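Chitin elicitor-binding protein (Oryza sativa subsp. japonica, PDB 5JCE) binds chitin oligosaccharides from fungal cell walls at the surface of rice cells and helps pass on the signal for defence responses. Local coordinates at residues V195-I200 with T233-C238; T270-G275 with S287-Q292. All blocks are in the same frame, centred on the assembly; numbering follows the deposited sequence.

Contact 1: residues V195-I200 with T233-C238; sequences VCRSSI and TYQLNC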
ATOM      1  N   VAL A 195       9.296   6.144  -1.511  1.00 40.17           N
ATOM      2  CA  VAL A 195       8.101   6.971  -1.456  1.00 46.95           C
ATOM      3  C   VAL A 195       8.467   8.429  -1.156  1.00 47.82           C
ATOM      4  O   VAL A 195       9.562   8.697  -0.663  1.00 48.76           O
ATOM      5  CB  VAL A 195       7.115   6.446  -0.373  1.00 43.12           C
ATOM      6  CG1 VAL A 195       6.605   5.055  -0.745  1.00 42.24           C
ATOM      7  CG2 VAL A 195       7.787   6.424   0.998  1.00 39.19           C
ATOM      8  N   CYS A 196       7.552   9.359  -1.439  1.00 45.42           N
ATOM      9  CA  CYS A 196       7.766  10.776  -1.134  1.00 46.94           C
ATOM     10  C   CYS A 196       7.906  10.998   0.366  1.00 47.18           C
ATOM     11  O   CYS A 196       7.327  10.260   1.154  1.00 48.73           O
ATOM     12  CB  CYS A 196       6.615  11.628  -1.681  1.00 44.00           C
ATOM     13  SG  CYS A 196       6.520  11.722  -3.492  1.00 60.72           S
ATOM     14  N   ARG A 197       8.689  11.998   0.758  1.00 53.15           N
ATOM     15  CA  ARG A 197       8.739  12.438   2.151  1.00 46.64           C
ATOM     16  C   ARG A 197       7.523  13.281   2.382  1.00 47.83           C
ATOM     17  O   ARG A 197       6.963  13.811   1.433  1.00 48.49           O
ATOM     18  CB  ARG A 197       9.983  13.274   2.468  1.00 51.71           C
ATOM     19  CG  ARG A 197      11.192  12.976   1.637  1.00 51.12           C
ATOM     20  CD  ARG A 197      12.005  14.253   1.390  1.00 60.38           C
ATOM     21  NE  ARG A 197      12.662  14.235   0.081  1.00 66.24           N
ATOM     22  CZ  ARG A 197      13.686  13.439  -0.201  1.00 65.70           C
ATOM     23  NH1 ARG A 197      14.131  12.589   0.726  1.00 61.00           N
ATOM     24  NH2 ARG A 197      14.244  13.477  -1.403  1.00 68.02           N
ATOM     25  N   SER A 198       7.132  13.434   3.645  1.00 48.66           N
ATOM     26  CA  SER A 198       5.979  14.252   3.993  1.00 44.64           C
ATOM     27  C   SER A 198       6.242  15.070   5.244  1.00 42.88           C
ATOM     28  O   SER A 198       7.322  15.019   5.817  1.00 41.01           O
ATOM     29  CB  SER A 198       4.736  13.377   4.200  1.00 46.25           C
ATOM     30  OG  SER A 198       4.905  12.512   5.309  1.00 47.35           O
ATOM     31  N   SER A 199       5.236  15.831   5.654  1.00 46.05           N
ATOM     32  CA  SER A 199       5.261  16.548   6.915  1.00 43.75           C
ATOM     33  C   SER A 199       4.142  16.020   7.817  1.00 47.31           C
ATOM     34  O   SER A 199       3.684  16.702   8.734  1.00 49.30           O
ATOM     35  CB  SER A 199       5.104  18.054   6.689  1.00 44.68           C
ATOM     36  OG  SER A 199       6.127  18.572   5.854  1.00 45.52           O
ATOM     37  N   ILE A 200       3.691  14.805   7.547  1.00 46.02           N
ATOM     38  CA  ILE A 200       2.622  14.221   8.330  1.00 45.77           C
ATOM     39  C   ILE A 200       3.155  13.805   9.695  1.00 55.24           C
ATOM     40  O   ILE A 200       4.054  12.970   9.791  1.00 60.51           O
ATOM     41  CB  ILE A 200       1.999  13.024   7.612  1.00 46.10           C
ATOM     42  CG1 ILE A 200       1.254  13.516   6.372  1.00 46.72           C
ATOM     43  CG2 ILE A 200       1.042  12.305   8.520  1.00 50.88           C
ATOM     44  CD1 ILE A 200       0.674  12.419   5.531  1.00 40.63           C
ATOM     45  N   THR A 233      10.656  15.569  -7.201  1.00 58.18           N
ATOM     46  CA  THR A 233      11.069  16.149  -5.928  1.00 54.09           C
ATOM     47  C   THR A 233      11.162  15.113  -4.814  1.00 58.30           C
ATOM     48  O   THR A 233      12.012  15.222  -3.939  1.00 63.23           O
ATOM     49  CB  THR A 233      10.094  17.255  -5.461  1.00 59.90           C
ATOM     50  OG1 THR A 233       8.767  16.710  -5.292  1.00 51.68           O
ATOM     51  CG2 THR A 233      10.086  18.430  -6.453  1.00 52.30           C
ATOM     52  N   TYR A 234      10.272  14.123  -4.863  1.00 55.83           N
ATOM     53  CA  TYR A 234      10.024  13.169  -3.777  1.00 52.18           C
ATOM     54  C   TYR A 234       9.529  13.856  -2.506  1.00 56.56           C
ATOM     55  O   TYR A 234       9.736  13.366  -1.397  1.00 54.64           O
ATOM     56  CB  TYR A 234      11.257  12.326  -3.480  1.00 51.01           C
ATOM     57  CG  TYR A 234      11.209  11.021  -4.228  1.00 58.61           C
ATOM     58  CD1 TYR A 234      10.058  10.243  -4.215  1.00 55.35           C
ATOM     59  CD2 TYR A 234      12.293  10.575  -4.979  1.00 56.29           C
ATOM     60  CE1 TYR A 234       9.998   9.040  -4.913  1.00 54.33           C
ATOM     61  CE2 TYR A 234      12.239   9.377  -5.675  1.00 55.03           C
ATOM     62  CZ  TYR A 234      11.089   8.616  -5.640  1.00 56.72           C
ATOM     63  OH  TYR A 234      11.020   7.431  -6.338  1.00 62.25           O
ATOM     64  N   GLN A 235       8.859  14.989  -2.688  1.00 54.03           N
ATOM     65  CA  GLN A 235       8.148  15.644  -1.609  1.00 45.38           C
ATOM     66  C   GLN A 235       6.672  15.539  -1.919  1.00 48.47           C
ATOM     67  O   GLN A 235       6.220  15.994  -2.969  1.00 49.19           O
ATOM     68  CB  GLN A 235       8.569  17.104  -1.466  1.00 51.26           C
ATOM     69  CG  GLN A 235       8.029  17.806  -0.228  1.00 51.63           C
ATOM     70  CD  GLN A 235       8.753  17.362   1.038  1.00 62.53           C
ATOM     71  OE1 GLN A 235       9.918  16.960   0.988  1.00 63.08           O
ATOM     72  NE2 GLN A 235       8.059  17.411   2.175  1.00 60.65           N
ATOM     73  N   LEU A 236       5.933  14.916  -1.015  1.00 47.24           N
ATOM     74  CA  LEU A 236       4.496  14.762  -1.149  1.00 41.99           C
ATOM     75  C   LEU A 236       3.819  16.083  -1.499  1.00 44.04           C
ATOM     76  O   LEU A 236       4.037  17.096  -0.838  1.00 43.82           O
ATOM     77  CB  LEU A 236       3.915  14.206   0.146  1.00 40.90           C
ATOM     78  CG  LEU A 236       2.657  13.366   0.017  1.00 43.69           C
ATOM     79  CD1 LEU A 236       3.012  12.084  -0.690  1.00 42.59           C
ATOM     80  CD2 LEU A 236       2.034  13.089   1.385  1.00 39.44           C
ATOM     81  N   ASN A 237       3.023  16.072  -2.563  1.00 44.60           N
ATOM     82  CA  ASN A 237       2.255  17.236  -2.961  1.00 42.62           C
ATOM     83  C   ASN A 237       0.826  17.031  -2.490  1.00 44.07           C
ATOM     84  O   ASN A 237       0.156  16.117  -2.946  1.00 45.91           O
ATOM     85  CB  ASN A 237       2.330  17.426  -4.484  1.00 46.03           C
ATOM     86  CG  ASN A 237       1.696  18.735  -4.972  1.00 49.22           C
ATOM     87  OD1 ASN A 237       0.629  19.139  -4.513  1.00 52.52           O
ATOM     88  ND2 ASN A 237       2.344  19.381  -5.941  1.00 55.33           N
ATOM     89  N   CYS A 238       0.365  17.856  -1.561  1.00 41.38           N
ATOM     90  CA  CYS A 238      -1.010  17.753  -1.085  1.00 46.13           C
ATOM     91  C   CYS A 238      -1.841  18.954  -1.463  1.00 45.72           C
ATOM     92  O   CYS A 238      -1.328  20.066  -1.599  1.00 47.96           O
ATOM     93  CB  CYS A 238      -1.043  17.579   0.426  1.00 45.88           C
ATOM     94  SG  CYS A 238      -0.067  16.180   0.922  1.00 54.20           S
TER
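A single isolated beta bridge pairs Arg-197 with Gln-235 in the disulfide-rich C-terminal part of the receptor. It ties the chain just after strand 188-194 to the run leading into strand 237-240. Two backbone bonds make the bridge. Arg-197 N donates to Tyr-234 O at 2.8 Å, tilted 32° from the carbonyl plane. Leu-236 N donates to Arg-197 O at 2.9 Å, nearly along the C=O axis. Cys-196, the residue before the bridge, is disulfide-bonded to Cys-229. Its CB packs on Leu-236 CD1. Cys-196 SG lies at the edge of the Tyr-234 ring, 3.9 Å from Tyr-234 CD1. The other methyl of Leu-236, CD2, lies against Ser-198 CB. Leu-236 also touches Cys-227, so the leucine meets both segment 195-200 and strand 225-228. The Arg-197 side chain runs past Tyr-234 O toward Thr-233 O, its guanidinium plane 82° from the tyrosine ring. Gln-235 starts away from the partner segment, with CG anti to the backbone N (chi1 -171°). A bend at chi2 brings its amide back to the Arg-197 side chain, which it crosses at about a right angle. Replacing Gln-235 with an alanine would probably leave one side of the arginine chain without its neighbour and free it to turn. Gln-235 OE1 rests 3.4 Å from Arg-197 CD and lies in the guanidinium plane, at its edge.

Contact 2: residues T270-G275 with S287-Q292; sequences TCAYSG and SLATNQ
Thr-270 and Ala-289 form an antiparallel hydrogen-bonded pair in the hairpin of strands 269-277 and 283-290. Thr-270 N donates to Ala-289 O, and Ala-289 N returns a bond of 2.7 Å to Thr-270 O. Both donors lie in the carbonyl planes. Ala-272 and Ser-287 form the next hydrogen-bonded pair. Here Ala-272 N approaches Ser-287 O from above the carbonyl plane. Cys-271 and Leu-288 make the non-hydrogen-bonded pair between them.

The side chains divide between two faces. On one, the methyls of Ala-272 and Ala-289 meet diagonally, with 4.1 Å between the CB atoms. Ser-199 of the 195-200 loop touches both. Thr-270 shares this face. Its OG1 sits beside the backbone N (chi1 -55°) and bonds to Thr-261 OG1 of the neighbouring strand 261-262. On the other face, Leu-288 turns its CD1 back over the partner backbone, 3.7 Å from Thr-270 O.

Further along, Ser-274 CB lies 3.8 Å from Ser-287 OG. Each hydroxyl sits between its own backbone N and carbonyl carbon (chi1 44° and 80°). Ser-274 OG and Ser-287 OG stay 4.1 Å apart. Ser-274 and Gly-275 both face Gln-285, which makes a classic beta bulge.

Between segments 270-275 and 287-292 the hydrogen bonds are thus all backbone to backbone; Ala-289 O also bonds to Thr-269 OG1. Small side chains at Ala-272 and Ala-289 probably let the loop with Ser-199 lie close on the sheet, and the threonine hydroxyl of Thr-270 is used by the third strand.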
ATOM      1  N   THR A 270       7.424  25.810   2.408  1.00 52.47           N
ATOM      2  CA  THR A 270       6.155  25.445   1.796  1.00 52.06           C
ATOM      3  C   THR A 270       5.125  25.092   2.823  1.00 47.47           C
ATOM      4  O   THR A 270       5.443  24.439   3.811  1.00 52.71           O
ATOM      5  CB  THR A 270       6.334  24.239   0.838  1.00 53.23           C
ATOM      6  OG1 THR A 270       7.351  24.556  -0.120  1.00 55.79           O
ATOM      7  CG2 THR A 270       5.013  23.880   0.113  1.00 48.20           C
ATOM      8  N   CYS A 271       3.882  25.487   2.587  1.00 45.96           N
ATOM      9  CA  CYS A 271       2.794  25.104   3.488  1.00 49.07           C
ATOM     10  C   CYS A 271       2.307  23.685   3.211  1.00 45.93           C
ATOM     11  O   CYS A 271       1.538  23.475   2.270  1.00 52.52           O
ATOM     12  CB  CYS A 271       1.625  26.082   3.367  1.00 49.73           C
ATOM     13  SG  CYS A 271       0.225  25.647   4.399  1.00 55.95           S
ATOM     14  N   ALA A 272       2.730  22.725   4.036  1.00 42.90           N
ATOM     15  CA  ALA A 272       2.411  21.309   3.813  1.00 41.99           C
ATOM     16  C   ALA A 272       1.298  20.732   4.688  1.00 45.17           C
ATOM     17  O   ALA A 272       0.957  21.263   5.731  1.00 50.75           O
ATOM     18  CB  ALA A 272       3.673  20.479   3.997  1.00 20.00           C
ATOM     19  N   TYR A 273       0.738  19.620   4.241  1.00 44.43           N
ATOM     20  CA  TYR A 273      -0.231  18.869   5.014  1.00 46.18           C
ATOM     21  C   TYR A 273       0.512  18.099   6.088  1.00 44.95           C
ATOM     22  O   TYR A 273       1.496  17.424   5.797  1.00 47.90           O
ATOM     23  CB  TYR A 273      -1.012  17.922   4.110  1.00 41.94           C
ATOM     24  CG  TYR A 273      -1.876  16.928   4.828  1.00 38.64           C
ATOM     25  CD1 TYR A 273      -3.075  17.318   5.420  1.00 37.87           C
ATOM     26  CD2 TYR A 273      -1.512  15.591   4.897  1.00 42.95           C
ATOM     27  CE1 TYR A 273      -3.884  16.399   6.087  1.00 38.89           C
ATOM     28  CE2 TYR A 273      -2.311  14.661   5.563  1.00 41.33           C
ATOM     29  CZ  TYR A 273      -3.497  15.076   6.148  1.00 41.74           C
ATOM     30  OH  TYR A 273      -4.287  14.160   6.795  1.00 45.96           O
ATOM     31  N   SER A 274       0.064  18.213   7.329  1.00 42.98           N
ATOM     32  CA  SER A 274       0.757  17.542   8.425  1.00 48.15           C
ATOM     33  C   SER A 274      -0.147  16.575   9.180  1.00 47.14           C
ATOM     34  O   SER A 274       0.301  15.898  10.099  1.00 51.89           O
ATOM     35  CB  SER A 274       1.355  18.564   9.388  1.00 41.47           C
ATOM     36  OG  SER A 274       0.433  19.598   9.667  1.00 48.03           O
ATOM     37  N   GLY A 275      -1.416  16.509   8.787  1.00 42.14           N
ATOM     38  CA  GLY A 275      -2.287  15.461   9.268  1.00 45.07           C
ATOM     39  C   GLY A 275      -3.683  15.917   9.606  1.00 46.63           C
ATOM     40  O   GLY A 275      -4.091  17.044   9.353  1.00 47.89           O
ATOM     41  N   SER A 287       1.650  22.622   8.264  1.00 48.13           N
ATOM     42  CA  SER A 287       2.898  23.105   8.827  1.00 51.20           C
ATOM     43  C   SER A 287       3.887  23.463   7.734  1.00 47.37           C
ATOM     44  O   SER A 287       3.916  22.854   6.663  1.00 46.71           O
ATOM     45  CB  SER A 287       3.523  22.065   9.756  1.00 52.27           C
ATOM     46  OG  SER A 287       4.211  21.073   9.014  1.00 59.57           O
ATOM     47  N   LEU A 288       4.691  24.470   8.022  1.00 48.03           N
ATOM     48  CA  LEU A 288       5.742  24.909   7.130  1.00 51.07           C
ATOM     49  C   LEU A 288       6.766  23.794   6.923  1.00 50.50           C
ATOM     50  O   LEU A 288       7.220  23.167   7.881  1.00 52.19           O
ATOM     51  CB  LEU A 288       6.411  26.159   7.698  1.00 49.26           C
ATOM     52  CG  LEU A 288       6.745  27.298   6.743  1.00 54.86           C
ATOM     53  CD1 LEU A 288       5.614  27.561   5.764  1.00 51.75           C
ATOM     54  CD2 LEU A 288       7.040  28.521   7.576  1.00 54.26           C
ATOM     55  N   ALA A 289       7.111  23.531   5.668  1.00 51.94           N
ATOM     56  CA  ALA A 289       8.159  22.567   5.359  1.00 48.72           C
ATOM     57  C   ALA A 289       9.333  23.276   4.703  1.00 53.75           C
ATOM     58  O   ALA A 289       9.158  24.163   3.860  1.00 48.03           O
ATOM     59  CB  ALA A 289       7.626  21.459   4.463  1.00 20.00           C
ATOM     60  N   THR A 290      10.535  22.910   5.120  1.00 57.94           N
ATOM     61  CA  THR A 290      11.732  23.421   4.482  1.00 62.38           C
ATOM     62  C   THR A 290      11.938  22.639   3.177  1.00 66.34           C
ATOM     63  O   THR A 290      11.511  21.486   3.072  1.00 62.93           O
ATOM     64  CB  THR A 290      12.958  23.295   5.403  1.00 63.54           C
ATOM     65  OG1 THR A 290      14.151  23.544   4.642  1.00 74.75           O
ATOM     66  CG2 THR A 290      13.035  21.907   5.995  1.00 59.12           C
ATOM     67  N   ASN A 291      12.557  23.258   2.175  1.00 66.98           N
ATOM     68  CA  ASN A 291      12.857  22.526   0.949  1.00 70.84           C
ATOM     69  C   ASN A 291      13.799  21.363   1.267  1.00 71.32           C
ATOM     70  O   ASN A 291      14.912  21.564   1.747  1.00 67.98           O
ATOM     71  CB  ASN A 291      13.461  23.447  -0.123  1.00 70.90           C
ATOM     72  CG  ASN A 291      13.482  22.798  -1.508  1.00 75.19           C
ATOM     73  OD1 ASN A 291      13.757  21.608  -1.637  1.00 71.39           O
ATOM     74  ND2 ASN A 291      13.162  23.573  -2.541  1.00 76.15           N
ATOM     75  N   GLN A 292      13.325  20.147   1.007  1.00 74.93           N
ATOM     76  CA  GLN A 292      14.074  18.933   1.301  1.00 73.88           C
ATOM     77  C   GLN A 292      14.968  18.479   0.136  1.00 73.62           C
ATOM     78  O   GLN A 292      14.506  17.915  -0.867  1.00 75.78           O
ATOM     79  CB  GLN A 292      13.103  17.819   1.687  1.00 70.19           C
ATOM     80  CG  GLN A 292      12.558  17.968   3.099  1.00 71.72           C
ATOM     81  CD  GLN A 292      13.660  17.920   4.144  1.00 78.51           C
ATOM     82  OE1 GLN A 292      14.056  18.953   4.698  1.00 76.88           O
ATOM     83  NE2 GLN A 292      14.172  16.713   4.413  1.00 75.39           N
TER

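In the fold
Contacts 1 and 2 are neighbours in the C-terminal part of the chain, with centres about 9 Å apart. They follow one another in sequence: contact 1 closes before contact 2 opens. Segment 195-200 lies against the hairpin. Ser-199 OG is 3.5 Å from Ala-289 CB and 3.6 Å from Ala-272 CB, so one serine touches both strands. A second meeting point is near the last modelled residue, where Gln-292 CB packs 3.4 Å from Gln-235 OE1. Ile-200 and Cys-238 also touch Tyr-273. The two contacts thus join the region of strand 237-240 to the hairpin sheet. Both lie away from the annotated chitin-binding residues.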